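Local coordinates for SusD superfamily protein (Bacteroides fragilis NCTC 9343, PDB 3NQP) that probably binds glycans at the outer membrane as a SusD-family lipoprotein, helping to capture sugars for uptake by the bacterium, at residues 28-32 and 192-198; 115-121 and 176-181; 184-188 and 242-246. All blocks are in the same frame, centred on the assembly; numbering follows the deposited sequence.

Contact 1 (28-32 and 192-198); sequences IDGIH and RGKKVYW. With EDO (1,2-ethanediol), chain G.
Tyr-197 reaches both His-32 and Asp-29, its ring edge on the imidazole of the one and its hydroxyl on the carboxylate of the other, and so ties helix 21-37 to the loop that leads into helix 200-216 of the largely helical SusD fold. The edge of the tyrosine ring is turned to the imidazole face, an edge-to-face pair with CD2 of Tyr-197 over the centre of the His-32 ring and the planes at 53°. Both ring nitrogens are engaged as well. ND1 of His-32 donates in its own ring plane to Ile-28 O at 2.8 Å, one turn back, while NE2 accepts from the backbone N of Trp-198 at 3.1 Å; that bond is nearly straight (166°), though Trp-198 N stands somewhat out of the ring plane. Bonds at both nitrogens help to fix the rotation of the ring and are consistent with a neutral histidine protonated on ND1. Ile-28 O serves two donors, His-32 N and His-32 ND1, which arrive from opposite faces of its plane. At the other end of the Tyr-197 ring the hydroxyl donates to Asp-29 OD1 at 2.8 Å, from above the carboxylate plane. OD2 forms a salt bridge with NH2 of Arg-192, whose side chain bends at chi2 and chi3; the modelled separation is implausibly short. Both bonds hold for one of two Asp-29 conformers, so the carboxylate's detail is doubtful. A 1,2-ethanediol, probably from the crystallisation liquor, sits beside Tyr-197 and His-32, and its O2 makes a weak bond of 3.3 Å to Tyr-197 OH.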
loop_
_atom_site.group_PDB
_atom_site.type_symbol
_atom_site.label_atom_id
_atom_site.label_comp_id
_atom_site.label_asym_id
_atom_site.label_seq_id
_atom_site.Cartn_x
_atom_site.Cartn_y
_atom_site.Cartn_z
ATOM N N ILE A 28 -10.364 -16.812 -13.509
ATOM C CA ILE A 28 -9.608 -16.517 -12.287
ATOM C C ILE A 28 -8.281 -15.866 -12.609
ATOM O O ILE A 28 -7.870 -14.908 -11.922
ATOM C CB ILE A 28 -9.361 -17.784 -11.416
ATOM C CG1 ILE A 28 -10.624 -18.131 -10.659
ATOM C CG2 ILE A 28 -8.207 -17.585 -10.386
ATOM C CD1 ILE A 28 -10.894 -17.220 -9.476
ATOM N N ASP A 29 -7.592 -16.372 -13.631
ATOM C CA ASP A 29 -6.369 -15.723 -14.067
ATOM C C ASP A 29 -6.607 -14.304 -14.525
ATOM O O ASP A 29 -5.824 -13.413 -14.212
ATOM C CB ASP A 29 -5.676 -16.529 -15.174
ATOM C CG ASP A 29 -5.026 -17.791 -14.646
ATOM O OD1 ASP A 29 -5.158 -18.098 -13.443
ATOM O OD2 ASP A 29 -4.363 -18.470 -15.437
ATOM N N GLY A 30 -7.680 -14.105 -15.285
ATOM C CA GLY A 30 -8.056 -12.772 -15.772
ATOM C C GLY A 30 -8.355 -11.837 -14.629
ATOM O O GLY A 30 -7.950 -10.685 -14.649
ATOM N N ILE A 31 -9.124 -12.312 -13.666
ATOM C CA ILE A 31 -9.404 -11.520 -12.446
ATOM C C ILE A 31 -8.083 -11.067 -11.802
ATOM O O ILE A 31 -7.947 -9.907 -11.387
ATOM C CB ILE A 31 -10.281 -12.289 -11.427
ATOM C CG1 ILE A 31 -11.766 -12.302 -11.866
ATOM C CG2 ILE A 31 -10.086 -11.698 -9.967
ATOM C CD1 ILE A 31 -12.620 -13.412 -11.180
ATOM N N HIS A 32 -7.099 -11.963 -11.725
ATOM C CA HIS A 32 -5.826 -11.567 -11.117
ATOM C C HIS A 32 -5.002 -10.562 -11.959
ATOM O O HIS A 32 -4.297 -9.737 -11.417
ATOM C CB HIS A 32 -4.995 -12.793 -10.690
ATOM C CG HIS A 32 -5.516 -13.442 -9.452
ATOM N ND1 HIS A 32 -6.608 -14.291 -9.460
ATOM C CD2 HIS A 32 -5.148 -13.311 -8.157
ATOM C CE1 HIS A 32 -6.877 -14.663 -8.224
ATOM N NE2 HIS A 32 -5.994 -14.099 -7.415
ATOM N N ARG A 192 -0.172 -22.881 -9.569
ATOM C CA ARG A 192 -0.266 -21.841 -10.584
ATOM C C ARG A 192 0.658 -20.653 -10.289
ATOM O O ARG A 192 0.946 -19.848 -11.174
ATOM C CB ARG A 192 -1.694 -21.298 -10.672
ATOM C CG ARG A 192 -2.798 -22.355 -10.756
ATOM C CD ARG A 192 -2.922 -22.962 -12.128
ATOM N NE ARG A 192 -3.757 -22.146 -13.011
ATOM C CZ ARG A 192 -3.306 -21.343 -13.976
ATOM N NH1 ARG A 192 -2.002 -21.210 -14.219
ATOM N NH2 ARG A 192 -4.171 -20.668 -14.718
ATOM N N GLY A 193 1.093 -20.501 -9.042
ATOM C CA GLY A 193 1.908 -19.326 -8.698
ATOM C C GLY A 193 1.787 -19.002 -7.216
ATOM O O GLY A 193 0.771 -18.476 -6.740
ATOM N N LYS A 194 2.826 -19.351 -6.480
ATOM C CA LYS A 194 2.787 -19.249 -5.026
ATOM C C LYS A 194 2.771 -17.759 -4.621
ATOM O O LYS A 194 3.511 -16.942 -5.162
ATOM C CB LYS A 194 4.020 -19.972 -4.462
ATOM C CG LYS A 194 4.069 -20.027 -2.948
ATOM C CD LYS A 194 5.429 -20.583 -2.452
ATOM C CE LYS A 194 5.353 -20.844 -0.923
ATOM N NZ LYS A 194 6.668 -21.331 -0.382
ATOM N N LYS A 195 1.876 -17.421 -3.711
ATOM C CA LYS A 195 1.740 -16.083 -3.169
ATOM C C LYS A 195 1.358 -14.989 -4.164
ATOM O O LYS A 195 1.360 -13.845 -3.806
ATOM C CB LYS A 195 2.974 -15.746 -2.334
ATOM C CG LYS A 195 2.942 -16.586 -1.022
ATOM C CD LYS A 195 4.230 -16.594 -0.263
ATOM C CE LYS A 195 4.125 -17.340 1.057
ATOM N NZ LYS A 195 5.255 -16.969 1.997
ATOM N N VAL A 196 0.997 -15.354 -5.394
ATOM C CA VAL A 196 0.479 -14.370 -6.350
ATOM C C VAL A 196 -0.969 -14.587 -6.798
ATOM O O VAL A 196 -1.465 -13.888 -7.682
ATOM C CB VAL A 196 1.433 -14.229 -7.539
ATOM C CG1 VAL A 196 2.836 -13.679 -6.986
ATOM C CG2 VAL A 196 1.540 -15.586 -8.371
ATOM N N TYR A 197 -1.626 -15.540 -6.154
ATOM C CA TYR A 197 -3.082 -15.706 -6.176
ATOM C C TYR A 197 -3.585 -15.459 -4.767
ATOM O O TYR A 197 -2.907 -15.766 -3.799
ATOM C CB TYR A 197 -3.459 -17.117 -6.634
ATOM C CG TYR A 197 -3.237 -17.292 -8.108
ATOM C CD1 TYR A 197 -1.985 -17.624 -8.616
ATOM C CD2 TYR A 197 -4.278 -17.056 -9.015
ATOM C CE1 TYR A 197 -1.776 -17.758 -10.010
ATOM C CE2 TYR A 197 -4.098 -17.180 -10.373
ATOM C CZ TYR A 197 -2.833 -17.525 -10.877
ATOM O OH TYR A 197 -2.644 -17.661 -12.227
ATOM N N TRP A 198 -4.782 -14.912 -4.651
ATOM C CA TRP A 198 -5.336 -14.591 -3.347
ATOM C C TRP A 198 -5.541 -15.868 -2.552
ATOM O O TRP A 198 -5.766 -16.933 -3.135
ATOM C CB TRP A 198 -6.647 -13.824 -3.530
ATOM C CG TRP A 198 -7.151 -13.145 -2.271
ATOM C CD1 TRP A 198 -7.993 -13.672 -1.357
ATOM C CD2 TRP A 198 -6.796 -11.855 -1.792
ATOM N NE1 TRP A 198 -8.229 -12.778 -0.355
ATOM C CE2 TRP A 198 -7.513 -11.644 -0.605
ATOM C CE3 TRP A 198 -5.969 -10.829 -2.275
ATOM C CZ2 TRP A 198 -7.453 -10.453 0.111
ATOM C CZ3 TRP A 198 -5.899 -9.659 -1.543
ATOM C CH2 TRP A 198 -6.614 -9.489 -0.364
HETATM C C1 EDO G . 0.106 -14.220 -12.565
HETATM O O1 EDO G . 0.094 -13.304 -13.679
HETATM C C2 EDO G . -1.163 -14.043 -11.741
HETATM O O2 EDO G . -2.278 -14.422 -12.562
#

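Contact 2 (115-121 and 176-181); sequences FYLGEVY and KSMEYF
Helices 115-121 and 176-181 run antiparallel, their N-to-C directions 163° apart, and come unusually close, with axes 7.5 Å from each other. The narrowest point is at Gly-118, whose CA lies 4.1 Å from the CA of Ser-177. With no side chain on Gly-118, its backbone becomes a surface on which the other helix rests. The Phe-181 ring lies flat over it, with Gly-118 CA 3.8 Å from the ring centroid in a CH-pi contact. Beside it, Ser-177 OG donates to Gly-118 O at 2.7 Å, tilted from the carbonyl plane; with OG anti to the serine's own N (chi1 179°), the hydroxyl points to the facing helix. This is the one direct hydrogen bond between the two segments, and Thr-203 of helix 200-216 also bonds to the serine oxygen. The two helices belong to the N-terminal, TPR-related helical part of the SusD fold, in which antiparallel helices pack side against side; the other flank of helix 110-135 rests on helices 21-37 and 89-102. Phe-115 swings back toward the partner helix and offers its ring face to the edge of Phe-181, a T-shaped pair. On the other side of Gly-118, Tyr-180 lies over Leu-117, whose CB stands 3.6 Å from the ring centroid, almost on the normal, while Leu-117 CD1 packs toward the hydroxyl end of that ring. Tyr-121 takes CG of Lys-176 over its centre, the two side chains lying alongside and pointing the same way. The rings of Tyr-121 and Tyr-180 are nearly parallel, 20° apart, but slid until they barely overlap. One water joins their hydroxyls, 2.7 Å from Tyr-121 OH and 2.6 Å from Tyr-180 OH.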
loop_
_atom_site.group_PDB
_atom_site.type_symbol
_atom_site.label_atom_id
_atom_site.label_comp_id
_atom_site.label_asym_id
_atom_site.label_seq_id
_atom_site.Cartn_x
_atom_site.Cartn_y
_atom_site.Cartn_z
ATOM N N PHE A 115 -12.153 -22.871 -3.224
ATOM C CA PHE A 115 -10.924 -22.057 -3.247
ATOM C C PHE A 115 -11.105 -20.807 -4.082
ATOM O O PHE A 115 -10.754 -19.708 -3.656
ATOM C CB PHE A 115 -9.711 -22.838 -3.739
ATOM C CG PHE A 115 -8.426 -22.119 -3.456
ATOM C CD1 PHE A 115 -7.857 -22.202 -2.205
ATOM C CD2 PHE A 115 -7.845 -21.303 -4.398
ATOM C CE1 PHE A 115 -6.706 -21.514 -1.920
ATOM C CE2 PHE A 115 -6.682 -20.602 -4.094
ATOM C CZ PHE A 115 -6.127 -20.730 -2.867
ATOM N N TYR A 116 -11.674 -20.990 -5.274
ATOM C CA TYR A 116 -11.965 -19.903 -6.182
ATOM C C TYR A 116 -12.973 -18.936 -5.580
ATOM O O TYR A 116 -12.789 -17.723 -5.664
ATOM C CB TYR A 116 -12.464 -20.427 -7.531
ATOM C CG TYR A 116 -11.407 -21.049 -8.439
ATOM C CD1 TYR A 116 -10.050 -20.967 -8.144
ATOM C CD2 TYR A 116 -11.784 -21.702 -9.609
ATOM C CE1 TYR A 116 -9.079 -21.510 -8.992
ATOM C CE2 TYR A 116 -10.816 -22.234 -10.493
ATOM C CZ TYR A 116 -9.474 -22.144 -10.166
ATOM O OH TYR A 116 -8.540 -22.659 -11.005
ATOM N N LEU A 117 -14.016 -19.447 -4.945
ATOM C CA LEU A 117 -15.014 -18.536 -4.361
ATOM C C LEU A 117 -14.380 -17.769 -3.162
ATOM O O LEU A 117 -14.592 -16.577 -3.003
ATOM C CB LEU A 117 -16.307 -19.267 -4.000
ATOM C CG LEU A 117 -17.125 -19.668 -5.233
ATOM C CD1 LEU A 117 -18.287 -20.572 -4.872
ATOM C CD2 LEU A 117 -17.566 -18.412 -6.031
ATOM N N GLY A 118 -13.533 -18.426 -2.378
ATOM C CA GLY A 118 -12.798 -17.742 -1.336
ATOM C C GLY A 118 -12.011 -16.586 -1.921
ATOM O O GLY A 118 -11.965 -15.487 -1.358
ATOM N N GLU A 119 -11.407 -16.811 -3.075
ATOM C CA GLU A 119 -10.546 -15.780 -3.666
ATOM C C GLU A 119 -11.433 -14.609 -4.101
ATOM O O GLU A 119 -11.104 -13.450 -3.829
ATOM C CB GLU A 119 -9.739 -16.304 -4.849
ATOM C CG GLU A 119 -8.640 -17.273 -4.460
ATOM C CD GLU A 119 -7.766 -17.699 -5.619
ATOM O OE1 GLU A 119 -8.320 -18.101 -6.636
ATOM O OE2 GLU A 119 -6.504 -17.663 -5.511
ATOM N N VAL A 120 -12.564 -14.916 -4.743
ATOM C CA VAL A 120 -13.327 -13.891 -5.418
ATOM C C VAL A 120 -14.116 -13.050 -4.402
ATOM O O VAL A 120 -14.201 -11.855 -4.553
ATOM C CB VAL A 120 -14.208 -14.472 -6.545
ATOM C CG1 VAL A 120 -15.172 -13.447 -7.047
ATOM C CG2 VAL A 120 -13.284 -15.004 -7.693
ATOM N N TYR A 121 -14.635 -13.658 -3.338
ATOM C CA TYR A 121 -15.241 -12.864 -2.252
ATOM C C TYR A 121 -14.221 -12.030 -1.512
ATOM O O TYR A 121 -14.502 -10.889 -1.149
ATOM C CB TYR A 121 -15.966 -13.755 -1.272
ATOM C CG TYR A 121 -17.340 -14.205 -1.712
ATOM C CD1 TYR A 121 -18.463 -13.395 -1.472
ATOM C CD2 TYR A 121 -17.552 -15.444 -2.300
ATOM C CE1 TYR A 121 -19.738 -13.799 -1.813
ATOM C CE2 TYR A 121 -18.852 -15.844 -2.675
ATOM C CZ TYR A 121 -19.930 -15.018 -2.402
ATOM O OH TYR A 121 -21.203 -15.391 -2.720
ATOM N N LYS A 176 -17.634 -14.613 4.132
ATOM C CA LYS A 176 -17.917 -15.626 3.118
ATOM C C LYS A 176 -16.590 -16.172 2.551
ATOM O O LYS A 176 -16.463 -17.362 2.350
ATOM C CB LYS A 176 -18.779 -15.051 2.022
ATOM C CG LYS A 176 -19.663 -16.058 1.316
ATOM C CD LYS A 176 -20.798 -16.597 2.150
ATOM C CE LYS A 176 -21.833 -17.336 1.257
ATOM N NZ LYS A 176 -22.263 -18.642 1.816
ATOM N N SER A 177 -15.618 -15.285 2.311
ATOM C CA SER A 177 -14.261 -15.690 1.877
ATOM C C SER A 177 -13.708 -16.727 2.844
ATOM O O SER A 177 -13.279 -17.777 2.399
ATOM C CB SER A 177 -13.299 -14.505 1.688
ATOM O OG SER A 177 -11.953 -14.923 1.272
HETATM N N MSE A 178 -13.739 -16.459 4.140
HETATM C CA MSE A 178 -13.209 -17.429 5.127
HETATM C C MSE A 178 -14.062 -18.719 5.100
HETATM O O MSE A 178 -13.555 -19.843 5.276
HETATM C CB MSE A 178 -13.162 -16.840 6.541
HETATM C CG MSE A 178 -12.384 -15.582 6.720
HETATM SE SE MSE A 178 -10.479 -16.046 6.423
HETATM C CE MSE A 178 -10.294 -17.236 7.913
ATOM N N GLU A 179 -15.372 -18.577 4.899
ATOM C CA GLU A 179 -16.207 -19.752 4.941
ATOM C C GLU A 179 -15.847 -20.693 3.810
ATOM O O GLU A 179 -15.747 -21.897 3.998
ATOM C CB GLU A 179 -17.681 -19.347 4.871
ATOM C CG GLU A 179 -18.665 -20.457 5.028
ATOM C CD GLU A 179 -20.100 -19.935 4.854
ATOM O OE1 GLU A 179 -20.374 -18.781 5.271
ATOM O OE2 GLU A 179 -20.922 -20.659 4.262
ATOM N N TYR A 180 -15.615 -20.137 2.632
ATOM C CA TYR A 180 -15.234 -20.949 1.488
ATOM C C TYR A 180 -13.820 -21.521 1.608
ATOM O O TYR A 180 -13.612 -22.667 1.274
ATOM C CB TYR A 180 -15.387 -20.163 0.168
ATOM C CG TYR A 180 -16.778 -20.114 -0.375
ATOM C CD1 TYR A 180 -17.390 -21.252 -0.881
ATOM C CD2 TYR A 180 -17.477 -18.916 -0.420
ATOM C CE1 TYR A 180 -18.653 -21.219 -1.400
ATOM C CE2 TYR A 180 -18.755 -18.869 -0.945
ATOM C CZ TYR A 180 -19.347 -20.009 -1.430
ATOM O OH TYR A 180 -20.627 -19.920 -1.941
ATOM N N PHE A 181 -12.854 -20.733 2.054
ATOM C CA PHE A 181 -11.479 -21.232 2.195
ATOM C C PHE A 181 -11.395 -22.390 3.233
ATOM O O PHE A 181 -10.550 -23.294 3.121
ATOM C CB PHE A 181 -10.552 -20.095 2.620
ATOM C CG PHE A 181 -10.044 -19.208 1.476
ATOM C CD1 PHE A 181 -9.458 -19.753 0.359
ATOM C CD2 PHE A 181 -10.051 -17.825 1.595
ATOM C CE1 PHE A 181 -8.949 -18.941 -0.644
ATOM C CE2 PHE A 181 -9.587 -17.023 0.592
ATOM C CZ PHE A 181 -9.036 -17.596 -0.549
HETATM O O HOH W 1 -21.380 -17.960 -3.541
#

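Contact 3 (184-188 and 242-246); sequences MNDFD and NYNLK
Two interhelical loops of the SusD helical fold meet here, one between helices 163-181 and 200-216, the other just beyond the end of helix 228-241, and Asn-185 and Phe-187 of the first both pack on Tyr-243 of the second. The carboxamide of Asn-185 lies nearly flat over one face of the tyrosine ring, the planes only 16° apart, with ND2 3.6 Å from CE1 of Tyr-243 and displaced toward the rim. From this position ND2 donates to Asn-242 O at 3.2 Å. The acceptor lies in the amide plane, but the donor stands above the plane of the carbonyl. At the other end of the amide, OD1 of Asn-185 accepts from Lys-200, so both polar ends are bound, which should hold the amide in this orientation. Tyr-243 OH in turn bonds to Glu-204; with Lys-200 this places both side chains against helix 200-216. The Phe-187 and Tyr-243 ring planes are 58° apart, neither stacked nor edge-to-face, and CE2 of Phe-187 lies 3.9 Å from Tyr-243 CB. Phe-187 also turns its edge to the backbone: Tyr-243 O lies near the plane of the phenyl ring. Leu-245 CD2 adds a looser apolar contact to CZ of Phe-187. Within the first loop Asp-186 closes an Asx turn, its OD1 accepting from Asp-188 N at 2.8 Å.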
loop_
_atom_site.group_PDB
_atom_site.type_symbol
_atom_site.label_atom_id
_atom_site.label_comp_id
_atom_site.label_asym_id
_atom_site.label_seq_id
_atom_site.Cartn_x
_atom_site.Cartn_y
_atom_site.Cartn_z
HETATM N N MSE A 184 -8.299 -24.693 4.152
HETATM C CA MSE A 184 -7.292 -24.694 3.083
HETATM C C MSE A 184 -6.355 -23.492 3.317
HETATM O O MSE A 184 -6.596 -22.391 2.836
HETATM C CB MSE A 184 -7.965 -24.635 1.673
HETATM C CG MSE A 184 -8.886 -25.872 1.283
HETATM SE SE MSE A 184 -9.971 -25.789 -0.441
HETATM C CE MSE A 184 -10.761 -24.000 -0.077
ATOM N N ASN A 185 -5.275 -23.724 4.051
ATOM C CA ASN A 185 -4.235 -22.689 4.308
ATOM C C ASN A 185 -3.161 -22.615 3.206
ATOM O O ASN A 185 -2.277 -21.759 3.256
ATOM C CB ASN A 185 -3.538 -22.983 5.643
ATOM C CG ASN A 185 -4.378 -22.619 6.867
ATOM O OD1 ASN A 185 -5.620 -22.596 6.855
ATOM N ND2 ASN A 185 -3.682 -22.336 7.953
ATOM N N ASP A 186 -3.226 -23.518 2.226
ATOM C CA ASP A 186 -2.172 -23.651 1.207
ATOM C C ASP A 186 -2.180 -22.381 0.370
ATOM O O ASP A 186 -3.214 -21.860 -0.011
ATOM C CB ASP A 186 -2.414 -24.914 0.352
ATOM C CG ASP A 186 -1.231 -25.294 -0.612
ATOM O OD1 ASP A 186 -0.361 -24.469 -1.013
ATOM O OD2 ASP A 186 -1.224 -26.482 -1.036
ATOM N N PHE A 187 -0.996 -21.865 0.123
ATOM C CA PHE A 187 -0.859 -20.726 -0.745
ATOM C C PHE A 187 -0.957 -21.026 -2.247
ATOM O O PHE A 187 -1.155 -20.091 -3.024
ATOM C CB PHE A 187 0.462 -20.026 -0.465
ATOM C CG PHE A 187 0.481 -19.233 0.814
ATOM C CD1 PHE A 187 -0.061 -17.941 0.864
ATOM C CD2 PHE A 187 1.118 -19.733 1.935
ATOM C CE1 PHE A 187 0.032 -17.165 2.051
ATOM C CE2 PHE A 187 1.176 -18.995 3.116
ATOM C CZ PHE A 187 0.647 -17.727 3.178
ATOM N N ASP A 188 -0.816 -22.290 -2.659
ATOM C CA ASP A 188 -0.558 -22.604 -4.092
ATOM C C ASP A 188 -1.117 -23.978 -4.438
ATOM O O ASP A 188 -0.398 -24.817 -4.951
ATOM C CB ASP A 188 0.955 -22.603 -4.393
ATOM C CG ASP A 188 1.280 -22.526 -5.901
ATOM O OD1 ASP A 188 0.422 -22.063 -6.715
ATOM O OD2 ASP A 188 2.424 -22.926 -6.254
ATOM N N ASN A 242 0.076 -19.649 11.721
ATOM C CA ASN A 242 -0.542 -20.791 11.067
ATOM C C ASN A 242 -0.130 -21.007 9.607
ATOM O O ASN A 242 -0.686 -21.855 8.941
ATOM C CB ASN A 242 -2.067 -20.645 11.144
ATOM C CG ASN A 242 -2.582 -20.661 12.569
ATOM O OD1 ASN A 242 -2.138 -21.463 13.362
ATOM N ND2 ASN A 242 -3.514 -19.743 12.910
ATOM N N TYR A 243 0.818 -20.224 9.107
ATOM C CA TYR A 243 1.142 -20.244 7.683
ATOM C C TYR A 243 2.624 -20.395 7.346
ATOM O O TYR A 243 3.021 -20.198 6.198
ATOM C CB TYR A 243 0.570 -18.967 7.000
ATOM C CG TYR A 243 -0.943 -18.847 7.066
ATOM C CD1 TYR A 243 -1.746 -19.390 6.097
ATOM C CD2 TYR A 243 -1.556 -18.158 8.107
ATOM C CE1 TYR A 243 -3.125 -19.277 6.169
ATOM C CE2 TYR A 243 -2.930 -18.027 8.191
ATOM C CZ TYR A 243 -3.723 -18.585 7.219
ATOM O OH TYR A 243 -5.085 -18.423 7.326
ATOM N N ASN A 244 3.454 -20.695 8.337
ATOM C CA ASN A 244 4.876 -20.865 8.110
ATOM C C ASN A 244 5.580 -19.644 7.585
ATOM O O ASN A 244 6.587 -19.768 6.907
ATOM C CB ASN A 244 5.116 -22.011 7.100
ATOM C CG ASN A 244 4.628 -23.342 7.607
ATOM O OD1 ASN A 244 3.804 -24.005 6.962
ATOM N ND2 ASN A 244 5.089 -23.719 8.794
ATOM N N LEU A 245 5.045 -18.464 7.869
ATOM C CA LEU A 245 5.649 -17.225 7.439
ATOM C C LEU A 245 6.859 -16.858 8.312
ATOM O O LEU A 245 6.864 -17.108 9.541
ATOM C CB LEU A 245 4.602 -16.087 7.469
ATOM C CG LEU A 245 3.478 -16.219 6.449
ATOM C CD1 LEU A 245 2.168 -15.505 6.887
ATOM C CD2 LEU A 245 3.971 -15.745 5.024
ATOM N N LYS A 246 7.862 -16.213 7.701
ATOM C CA LYS A 246 9.033 -15.747 8.443
ATOM C C LYS A 246 9.584 -14.484 7.841
ATOM O O LYS A 246 9.626 -14.377 6.646
ATOM C CB LYS A 246 10.169 -16.792 8.374
ATOM C CG LYS A 246 9.789 -18.205 8.804
ATOM C CD LYS A 246 11.039 -19.127 8.960
ATOM C CE LYS A 246 10.998 -20.322 8.010
ATOM N NZ LYS A 246 9.737 -21.106 8.192
#

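How the contacts relate
The three contacts lie on the same side of the chain's centre, 13 to 15 Å apart between centres. Contacts 1 and 3 share the connection between helices 163-181 and 200-216, and contact 2 lies partly on the helix that leads into it. Contact 2 is nested in the loop closed by contact 1, and Glu-119 joins them, its OE2 packing 3.3 Å from Tyr-197 CB. Contacts 1 and 3 alternate along the chain; Gly-193 N probably bonds to Asp-188 OD1 at 2.9 Å, and Lys-195 makes a cation-pi contact with Phe-187. Contact 2 closes before contact 3 opens; Phe-115 N touches Met-184 CE at 3.6 Å. The ethanediol at contact 1 gives no evidence for a glycan site.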